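Long-range contacts in enoyl-CoA hydratase/isomerase (Mycobacterium abscessus, PDB 3QXZ), which probably catalyses the hydration or double-bond isomerisation of enoyl-CoA thioesters in fatty acid metabolism: residues 116-121 and 148-153; 129-134 and 169-174; 152-157 and 175-180. All coordinates share one frame; numbering follows the deposited sequence. Where two conformers were deposited one is given.

Overall arrangement
From the N terminus, the chain first reaches the end of helix 112-117 and the turn after it. Contact 1 closes a loop of 26 residues by bringing this turn against the junction of helices 146-149 and 151-165. Contact 2 starts inside that loop, at strand 131-132, and ends beyond it at the start of helix 171-177, so contacts 1 and 2 cross. Contact 3 begins on Arg152 and Leu153, where contact 1 ends. It closes a loop of 17 residues onto the C-terminal end of helix 171-177, and it crosses contact 2. Leu179 of contact 3 joins all three, packing on Leu118, Leu150 and Phe169.

Contact 1. Residues 116-121 and 148-153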
loop_
_atom_site.group_PDB
_atom_site.type_symbol
_atom_site.label_atom_id
_atom_site.label_comp_id
_atom_site.label_asym_id
_atom_site.label_seq_id
_atom_site.Cartn_x
_atom_site.Cartn_y
_atom_site.Cartn_z
ATOM N N LEU A 116 0.780 -4.161 -18.359
ATOM C CA LEU A 116 -0.332 -5.109 -18.536
ATOM C C LEU A 116 -0.304 -6.240 -17.509
ATOM O O LEU A 116 -1.368 -6.713 -17.078
ATOM C CB LEU A 116 -0.392 -5.691 -19.945
ATOM C CG LEU A 116 -0.815 -4.655 -20.958
ATOM C CD1 LEU A 116 -0.650 -5.247 -22.317
ATOM C CD2 LEU A 116 -2.242 -4.139 -20.755
ATOM N N ALA A 117 0.878 -6.700 -17.119
ATOM C CA ALA A 117 0.957 -7.721 -16.066
ATOM C C ALA A 117 0.424 -7.196 -14.740
ATOM O O ALA A 117 -0.148 -7.970 -13.943
ATOM C CB ALA A 117 2.381 -8.221 -15.913
ATOM N N LEU A 118 0.571 -5.885 -14.520
ATOM C CA LEU A 118 0.050 -5.269 -13.292
ATOM C C LEU A 118 -1.477 -5.281 -13.221
ATOM O O LEU A 118 -2.028 -4.989 -12.166
ATOM C CB LEU A 118 0.566 -3.844 -13.115
ATOM C CG LEU A 118 2.073 -3.660 -12.982
ATOM C CD1 LEU A 118 2.360 -2.164 -12.799
ATOM C CD2 LEU A 118 2.704 -4.487 -11.834
ATOM N N HIS A 119 -2.178 -5.621 -14.314
ATOM C CA HIS A 119 -3.646 -5.708 -14.238
ATOM C C HIS A 119 -4.095 -6.983 -13.545
ATOM O O HIS A 119 -5.244 -7.050 -13.092
ATOM C CB HIS A 119 -4.280 -5.695 -15.623
ATOM C CG HIS A 119 -4.139 -4.404 -16.351
ATOM N ND1 HIS A 119 -4.685 -4.216 -17.597
ATOM C CD2 HIS A 119 -3.527 -3.245 -16.016
ATOM C CE1 HIS A 119 -4.421 -2.983 -18.001
ATOM N NE2 HIS A 119 -3.715 -2.377 -17.066
ATOM N N ALA A 120 -3.242 -8.009 -13.512
ATOM C CA ALA A 120 -3.633 -9.303 -12.951
ATOM C C ALA A 120 -3.816 -9.220 -11.430
ATOM O O ALA A 120 -3.236 -8.355 -10.756
ATOM C CB ALA A 120 -2.597 -10.386 -13.294
ATOM N N ASP A 121 -4.631 -10.119 -10.885
ATOM C CA ASP A 121 -4.805 -10.176 -9.429
ATOM C C ASP A 121 -3.530 -10.590 -8.718
ATOM O O ASP A 121 -3.203 -10.082 -7.637
ATOM C CB ASP A 121 -5.923 -11.161 -9.101
ATOM C CG ASP A 121 -7.217 -10.795 -9.762
ATOM O OD1 ASP A 121 -7.649 -9.628 -9.592
ATOM O OD2 ASP A 121 -7.801 -11.652 -10.464
ATOM N N TRP A 148 -1.975 4.185 -11.509
ATOM C CA TRP A 148 -3.003 3.795 -10.561
ATOM C C TRP A 148 -2.739 2.412 -9.942
ATOM O O TRP A 148 -2.880 2.237 -8.714
ATOM C CB TRP A 148 -4.347 3.820 -11.326
ATOM C CG TRP A 148 -5.580 3.499 -10.538
ATOM C CD1 TRP A 148 -6.340 4.371 -9.818
ATOM C CD2 TRP A 148 -6.183 2.218 -10.400
ATOM N NE1 TRP A 148 -7.368 3.682 -9.196
ATOM C CE2 TRP A 148 -7.310 2.372 -9.555
ATOM C CE3 TRP A 148 -5.906 0.958 -10.932
ATOM C CZ2 TRP A 148 -8.138 1.299 -9.215
ATOM C CZ3 TRP A 148 -6.746 -0.106 -10.595
ATOM C CH2 TRP A 148 -7.849 0.089 -9.745
ATOM N N THR A 149 -2.344 1.431 -10.751
ATOM C CA THR A 149 -2.117 0.084 -10.211
ATOM C C THR A 149 -0.870 0.059 -9.336
ATOM O O THR A 149 -0.859 -0.598 -8.284
ATOM C CB THR A 149 -1.933 -0.968 -11.310
ATOM O OG1 THR A 149 -0.854 -0.537 -12.158
ATOM C CG2 THR A 149 -3.221 -1.178 -12.134
ATOM N N LEU A 150 0.182 0.763 -9.728
ATOM C CA LEU A 150 1.467 0.529 -9.071
ATOM C C LEU A 150 1.538 1.023 -7.615
ATOM O O LEU A 150 1.985 0.267 -6.756
ATOM C CB LEU A 150 2.635 1.068 -9.924
ATOM C CG LEU A 150 4.035 0.697 -9.426
ATOM C CD1 LEU A 150 4.235 -0.818 -9.307
ATOM C CD2 LEU A 150 5.065 1.315 -10.381
ATOM N N PRO A 151 1.092 2.258 -7.312
ATOM C CA PRO A 151 1.147 2.652 -5.887
ATOM C C PRO A 151 0.246 1.775 -5.005
ATOM O O PRO A 151 0.517 1.637 -3.798
ATOM C CB PRO A 151 0.696 4.122 -5.894
ATOM C CG PRO A 151 -0.103 4.272 -7.179
ATOM C CD PRO A 151 0.604 3.356 -8.174
ATOM N N ARG A 152 -0.787 1.173 -5.592
ATOM C CA ARG A 152 -1.692 0.280 -4.850
ATOM C C ARG A 152 -1.044 -1.073 -4.569
ATOM O O ARG A 152 -1.635 -1.883 -3.843
ATOM C CB ARG A 152 -3.001 0.117 -5.607
ATOM C CG ARG A 152 -3.920 1.297 -5.407
ATOM C CD ARG A 152 -5.141 1.287 -6.368
ATOM N NE ARG A 152 -6.008 2.427 -6.088
ATOM C CZ ARG A 152 -5.730 3.678 -6.418
ATOM N NH1 ARG A 152 -4.647 3.969 -7.137
ATOM N NH2 ARG A 152 -6.517 4.659 -6.037
ATOM N N LEU A 153 0.152 -1.317 -5.101
ATOM C CA LEU A 153 0.938 -2.510 -4.793
ATOM C C LEU A 153 2.082 -2.183 -3.837
ATOM O O LEU A 153 2.308 -2.903 -2.872
ATOM C CB LEU A 153 1.519 -3.090 -6.089
ATOM C CG LEU A 153 0.483 -3.624 -7.067
ATOM C CD1 LEU A 153 1.070 -3.838 -8.444
ATOM C CD2 LEU A 153 -0.088 -4.933 -6.473
#
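Leu118 and Thr149 bring the turn after helix 112-117 against the junction of helices 146-149 and 151-165, deep in the crotonase fold. In relatives the N terminus of the helix equivalent to 112-117 faces the substrate thioester; this contact lies at the other end of that helix. Leu118 and His119 are the central residues of a type I turn from Ala117 to Ala120, closed by Ala120 N on Ala117 O. No hydrogen bond joins the two segments. Trp148 O accepts from Arg152 NH1 at 2.9 Å (N-H...O angle 156°), within the guanidinium plane; the guanidinium also makes a cation-pi contact with the indole, its NE above the rim and Trp148 NE1 3.2 Å from the guanidinium plane. Thr149 points at the turn, and its two branches split the work. OG1 sits between the backbone N and the carbonyl carbon (chi1 56°), where it meets Leu118 CD1 at 3.7 Å and also lies beside Leu118 CB; the hydroxyl also makes a weak hydrogen bond with Leu145 O. The CG2 methyl approaches His119 CD2 obliquely at 4.4 Å. That imidazole is held from outside the segments, by a hydrogen bond from NE2 to Ala144 O and by an edge-to-face meeting with Phe95. Leu150 comes in from the flank, its CD1 resting 4.2 Å from Leu118 CD1, while its side chain also packs against Ala159 and Leu163 of the following helix. Leu153, one turn on, packs against Arg123 and, across the subunit boundary, Thr156 of the second subunit. The two methyls of Leu118 thus divide three partners: CD1 faces Thr149 and Leu150, and CD2 meets Leu153 CD1 at 3.8 Å.

Contact 2. Residues 129-134 and 169-174; sequences GRYAIP and FSAQRA
The N-terminal end of helix 171-177 is joined to strand 131-132 through Tyr131 and Phe169, by one direct backbone bond and two water bridges. Phe169 N donates to Tyr131 O at 2.9 Å (N-H...O angle 151°). Beside this bond, water 2 accepts from Tyr131 N and donates to Phe169 O, while water 1 links Gly129 O to Ala171 N, a donor of the first helical turn. Ser170 is the N-cap, its OG accepting from Arg173 N at 3.0 Å. The two aromatic rings do not stack. Phe169 takes the confined rotamer with CG between its own backbone N and carbonyl carbon (chi1 57°), which swings the ring back over Tyr131: CB of the tyrosine lies over the ring face, 3.8 Å from the centroid, in a CH-pi contact. The Tyr131 ring instead presents its edge, with Phe169 O in its plane 3.5 Å from CD2 and Ala171 CB 4.0 Å from CE2. Gly129 C lies over one of its faces, and the hydroxyl is bonded to Ala126 O. Strand 131-132 also pairs in parallel with strand 108-110. Met114 of helix 112-117 packs on both aromatic residues, and Leu125 of strand 122-126 touches Tyr131, Ala171 and Ala174.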
loop_
_atom_site.group_PDB
_atom_site.type_symbol
_atom_site.label_atom_id
_atom_site.label_comp_id
_atom_site.label_asym_id
_atom_site.label_seq_id
_atom_site.Cartn_x
_atom_site.Cartn_y
_atom_site.Cartn_z
ATOM N N GLY A 129 14.373 -12.949 -14.852
ATOM C CA GLY A 129 13.807 -11.947 -15.765
ATOM C C GLY A 129 14.304 -10.524 -15.542
ATOM O O GLY A 129 14.664 -10.152 -14.423
ATOM N N ARG A 130 14.318 -9.755 -16.624
ATOM C CA ARG A 130 14.494 -8.310 -16.544
ATOM C C ARG A 130 13.108 -7.652 -16.497
ATOM O O ARG A 130 12.250 -7.942 -17.332
ATOM C CB ARG A 130 15.289 -7.739 -17.726
ATOM C CG ARG A 130 15.566 -6.225 -17.526
ATOM C CD ARG A 130 16.219 -5.503 -18.708
ATOM N NE ARG A 130 15.866 -4.072 -18.670
ATOM C CZ ARG A 130 15.371 -3.377 -19.693
ATOM N NH1 ARG A 130 15.202 -3.955 -20.880
ATOM N NH2 ARG A 130 15.059 -2.092 -19.535
ATOM N N TYR A 131 12.926 -6.752 -15.536
ATOM C CA TYR A 131 11.640 -6.063 -15.308
ATOM C C TYR A 131 11.879 -4.571 -15.242
ATOM O O TYR A 131 12.794 -4.123 -14.558
ATOM C CB TYR A 131 11.008 -6.560 -13.998
ATOM C CG TYR A 131 10.856 -8.062 -14.019
ATOM C CD1 TYR A 131 10.028 -8.678 -14.966
ATOM C CD2 TYR A 131 11.612 -8.869 -13.162
ATOM C CE1 TYR A 131 9.935 -10.061 -15.045
ATOM C CE2 TYR A 131 11.526 -10.251 -13.227
ATOM C CZ TYR A 131 10.676 -10.835 -14.165
ATOM O OH TYR A 131 10.583 -12.217 -14.251
ATOM N N ALA A 132 11.076 -3.784 -15.964
ATOM C CA ALA A 132 11.237 -2.324 -15.940
ATOM C C ALA A 132 10.008 -1.708 -16.544
ATOM O O ALA A 132 9.322 -2.338 -17.371
ATOM C CB ALA A 132 12.480 -1.869 -16.740
ATOM N N ILE A 133 9.781 -0.441 -16.188
ATOM C CA ILE A 133 8.744 0.401 -16.808
ATOM C C ILE A 133 9.502 1.646 -17.289
ATOM O O ILE A 133 9.486 2.675 -16.624
ATOM C CB ILE A 133 7.614 0.729 -15.806
ATOM C CG1 ILE A 133 7.016 -0.563 -15.244
ATOM C CG2 ILE A 133 6.528 1.564 -16.455
ATOM C CD1 ILE A 133 6.114 -0.335 -14.002
ATOM N N PRO A 134 10.198 1.534 -18.446
ATOM C CA PRO A 134 11.181 2.565 -18.792
ATOM C C PRO A 134 10.675 3.624 -19.748
ATOM O O PRO A 134 11.490 4.356 -20.312
ATOM C CB PRO A 134 12.287 1.745 -19.448
ATOM C CG PRO A 134 11.528 0.691 -20.217
ATOM C CD PRO A 134 10.294 0.372 -19.358
ATOM N N PHE A 169 14.333 -3.722 -12.100
ATOM C CA PHE A 169 14.201 -4.277 -10.752
ATOM C C PHE A 169 14.109 -5.784 -10.853
ATOM O O PHE A 169 13.684 -6.327 -11.883
ATOM C CB PHE A 169 13.006 -3.678 -9.982
ATOM C CG PHE A 169 11.662 -3.834 -10.680
ATOM C CD1 PHE A 169 11.256 -2.904 -11.639
ATOM C CD2 PHE A 169 10.808 -4.885 -10.363
ATOM C CE1 PHE A 169 10.011 -3.020 -12.270
ATOM C CE2 PHE A 169 9.562 -5.012 -10.984
ATOM C CZ PHE A 169 9.171 -4.071 -11.953
ATOM N N SER A 170 14.538 -6.462 -9.797
ATOM C CA SER A 170 14.538 -7.917 -9.783
ATOM C C SER A 170 13.191 -8.505 -9.368
ATOM O O SER A 170 12.367 -7.850 -8.714
ATOM C CB SER A 170 15.611 -8.431 -8.826
ATOM O OG SER A 170 15.259 -8.149 -7.477
ATOM N N ALA A 171 12.985 -9.772 -9.703
ATOM C CA ALA A 171 11.834 -10.505 -9.175
ATOM C C ALA A 171 11.775 -10.478 -7.656
ATOM O O ALA A 171 10.699 -10.327 -7.060
ATOM C CB ALA A 171 11.857 -11.956 -9.655
ATOM N N GLN A 172 12.938 -10.631 -7.018
ATOM C CA GLN A 172 12.996 -10.598 -5.548
ATOM C C GLN A 172 12.532 -9.250 -4.984
ATOM O O GLN A 172 11.775 -9.207 -4.021
ATOM C CB GLN A 172 14.398 -10.990 -5.021
ATOM C CG GLN A 172 14.534 -10.935 -3.491
ATOM C CD GLN A 172 13.681 -11.963 -2.743
ATOM O OE1 GLN A 172 13.286 -13.005 -3.297
ATOM N NE2 GLN A 172 13.404 -11.677 -1.466
ATOM N N ARG A 173 12.996 -8.151 -5.578
ATOM C CA ARG A 173 12.530 -6.856 -5.113
ATOM C C ARG A 173 11.030 -6.673 -5.379
ATOM O O ARG A 173 10.340 -6.070 -4.559
ATOM C CB ARG A 173 13.342 -5.706 -5.695
ATOM C CG ARG A 173 13.092 -4.411 -4.950
ATOM C CD ARG A 173 13.721 -3.232 -5.637
ATOM N NE ARG A 173 13.360 -2.030 -4.904
ATOM C CZ ARG A 173 13.503 -0.801 -5.380
ATOM N NH1 ARG A 173 13.984 -0.619 -6.613
ATOM N NH2 ARG A 173 13.148 0.235 -4.620
ATOM N N ALA A 174 10.527 -7.231 -6.481
ATOM C CA ALA A 174 9.092 -7.182 -6.755
ATOM C C ALA A 174 8.294 -7.872 -5.651
ATOM O O ALA A 174 7.234 -7.378 -5.237
ATOM C CB ALA A 174 8.803 -7.788 -8.109
HETATM O O HOH W 1 14.765 -10.742 -11.725
HETATM O O HOH W 2 15.438 -6.622 -13.886
#

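Contact 3. Residues 152-157 and 175-180. With K (potassium ion), chain E.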
loop_
_atom_site.group_PDB
_atom_site.type_symbol
_atom_site.label_atom_id
_atom_site.label_comp_id
_atom_site.label_asym_id
_atom_site.label_seq_id
_atom_site.Cartn_x
_atom_site.Cartn_y
_atom_site.Cartn_z
ATOM N N ARG A 152 -0.787 1.173 -5.592
ATOM C CA ARG A 152 -1.692 0.280 -4.850
ATOM C C ARG A 152 -1.044 -1.073 -4.569
ATOM O O ARG A 152 -1.635 -1.883 -3.843
ATOM C CB ARG A 152 -3.001 0.117 -5.607
ATOM C CG ARG A 152 -3.920 1.297 -5.407
ATOM C CD ARG A 152 -5.141 1.287 -6.368
ATOM N NE ARG A 152 -6.008 2.427 -6.088
ATOM C CZ ARG A 152 -5.730 3.678 -6.418
ATOM N NH1 ARG A 152 -4.647 3.969 -7.137
ATOM N NH2 ARG A 152 -6.517 4.659 -6.037
ATOM N N LEU A 153 0.152 -1.317 -5.101
ATOM C CA LEU A 153 0.938 -2.510 -4.793
ATOM C C LEU A 153 2.082 -2.183 -3.837
ATOM O O LEU A 153 2.308 -2.903 -2.872
ATOM C CB LEU A 153 1.519 -3.090 -6.089
ATOM C CG LEU A 153 0.483 -3.624 -7.067
ATOM C CD1 LEU A 153 1.070 -3.838 -8.444
ATOM C CD2 LEU A 153 -0.088 -4.933 -6.473
ATOM N N VAL A 154 2.843 -1.135 -4.145
ATOM C CA VAL A 154 4.170 -0.933 -3.560
ATOM C C VAL A 154 4.298 0.371 -2.788
ATOM O O VAL A 154 5.365 0.630 -2.213
ATOM C CB VAL A 154 5.291 -0.984 -4.637
ATOM C CG1 VAL A 154 5.320 -2.344 -5.321
ATOM C CG2 VAL A 154 5.147 0.159 -5.669
ATOM N N GLY A 155 3.235 1.171 -2.730
ATOM C CA GLY A 155 3.304 2.477 -2.084
ATOM C C GLY A 155 3.901 3.529 -2.992
ATOM O O GLY A 155 4.469 3.232 -4.052
ATOM N N THR A 156 3.813 4.786 -2.583
ATOM C CA THR A 156 4.136 5.850 -3.529
ATOM C C THR A 156 5.615 5.999 -3.842
ATOM O O THR A 156 5.951 6.426 -4.952
ATOM C CB THR A 156 3.615 7.220 -3.087
ATOM O OG1 THR A 156 4.208 7.582 -1.839
ATOM C CG2 THR A 156 2.095 7.232 -3.005
ATOM N N ALA A 157 6.488 5.653 -2.902
ATOM C CA ALA A 157 7.928 5.857 -3.122
ATOM C C ALA A 157 8.516 4.858 -4.088
ATOM O O ALA A 157 9.253 5.236 -5.020
ATOM C CB ALA A 157 8.690 5.833 -1.787
ATOM N N VAL A 175 8.782 -9.007 -5.150
ATOM C CA VAL A 175 8.101 -9.675 -4.047
ATOM C C VAL A 175 8.241 -8.879 -2.757
ATOM O O VAL A 175 7.258 -8.689 -2.041
ATOM C CB VAL A 175 8.639 -11.115 -3.838
ATOM C CG1 VAL A 175 8.024 -11.751 -2.611
ATOM C CG2 VAL A 175 8.384 -11.962 -5.069
ATOM N N GLU A 176 9.451 -8.399 -2.461
ATOM C CA GLU A 176 9.702 -7.648 -1.217
ATOM C C GLU A 176 8.812 -6.414 -1.099
ATOM O O GLU A 176 8.365 -6.067 -0.013
ATOM C CB GLU A 176 11.171 -7.214 -1.123
ATOM C CG GLU A 176 12.126 -8.387 -0.902
ATOM C CD GLU A 176 13.572 -8.029 -1.153
ATOM O OE1 GLU A 176 13.832 -6.891 -1.615
ATOM O OE2 GLU A 176 14.447 -8.900 -0.894
ATOM N N THR A 177 8.535 -5.770 -2.230
ATOM C CA THR A 177 7.784 -4.514 -2.221
ATOM C C THR A 177 6.275 -4.672 -2.380
ATOM O O THR A 177 5.550 -3.721 -2.140
ATOM C CB THR A 177 8.284 -3.572 -3.317
ATOM O OG1 THR A 177 8.142 -4.200 -4.595
ATOM C CG2 THR A 177 9.742 -3.180 -3.056
ATOM N N GLY A 178 5.817 -5.863 -2.749
ATOM C CA GLY A 178 4.398 -6.120 -2.913
ATOM C C GLY A 178 3.894 -6.104 -4.341
ATOM O O GLY A 178 2.694 -6.316 -4.571
ATOM N N LEU A 179 4.778 -5.876 -5.311
ATOM C CA LEU A 179 4.370 -5.898 -6.722
ATOM C C LEU A 179 3.969 -7.306 -7.150
ATOM O O LEU A 179 3.026 -7.495 -7.934
ATOM C CB LEU A 179 5.516 -5.362 -7.595
ATOM C CG LEU A 179 5.230 -5.176 -9.096
ATOM C CD1 LEU A 179 6.078 -4.045 -9.672
ATOM C CD2 LEU A 179 5.413 -6.455 -9.935
ATOM N N ALA A 180 4.730 -8.293 -6.677
ATOM C CA ALA A 180 4.559 -9.699 -7.047
ATOM C C ALA A 180 4.298 -10.529 -5.815
ATOM O O ALA A 180 4.725 -10.189 -4.703
ATOM C CB ALA A 180 5.817 -10.213 -7.778
HETATM K K K E . 6.996 -4.805 2.185
HETATM O O HOH W 3 6.443 -1.465 -0.766
HETATM O O HOH W 4 8.133 -2.634 0.860
HETATM O O HOH W 5 5.792 -4.203 4.687
HETATM O O HOH W 6 5.394 -6.462 0.574
#
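A Schellman motif ends helix 171-177 beside the potassium site shared by the three subunits, and here Thr177, Gly178 and Leu179 meet the early turns of helix 151-165 through Leu153 and Val154. Gly178, with positive phi (101°), has no side chain to hold the chains apart, and the CA atoms of Val154 and Gly178 lie 5.2 Å from each other. Val154 CA makes a CA-H...O contact with Thr177 O at 3.4 Å. The Val154 and Thr177 side chains run alongside each other in the same direction. With CG1 anti to the carbonyl carbon (chi1 -61°), Val154 turns this methyl toward segment 175-180, where it touches both Thr177 OG1 (3.5 Å) and Leu179 CB (3.8 Å). The threonine hydroxyl is bonded back to Arg173 O, one turn earlier in its helix. Leu153 packs on the residues at and after the motif, its CD2 3.6 Å from Gly178 O and its CD1 near Leu179 CG. In the trimer of this crotonase-family protein, Glu176 O binds potassium at 2.9 Å, and Glu176 O of each of the other two subunits binds the same ion; waters 4, 5 and 6, each 2.8 Å from the ion, make up the other three of its six ligands. Water 3 bridges Val154 O and Thr177 O, 2.8 Å from each. Further along the same helix as Val154, Ala157 O accepts from Asn181 ND2 of the third subunit.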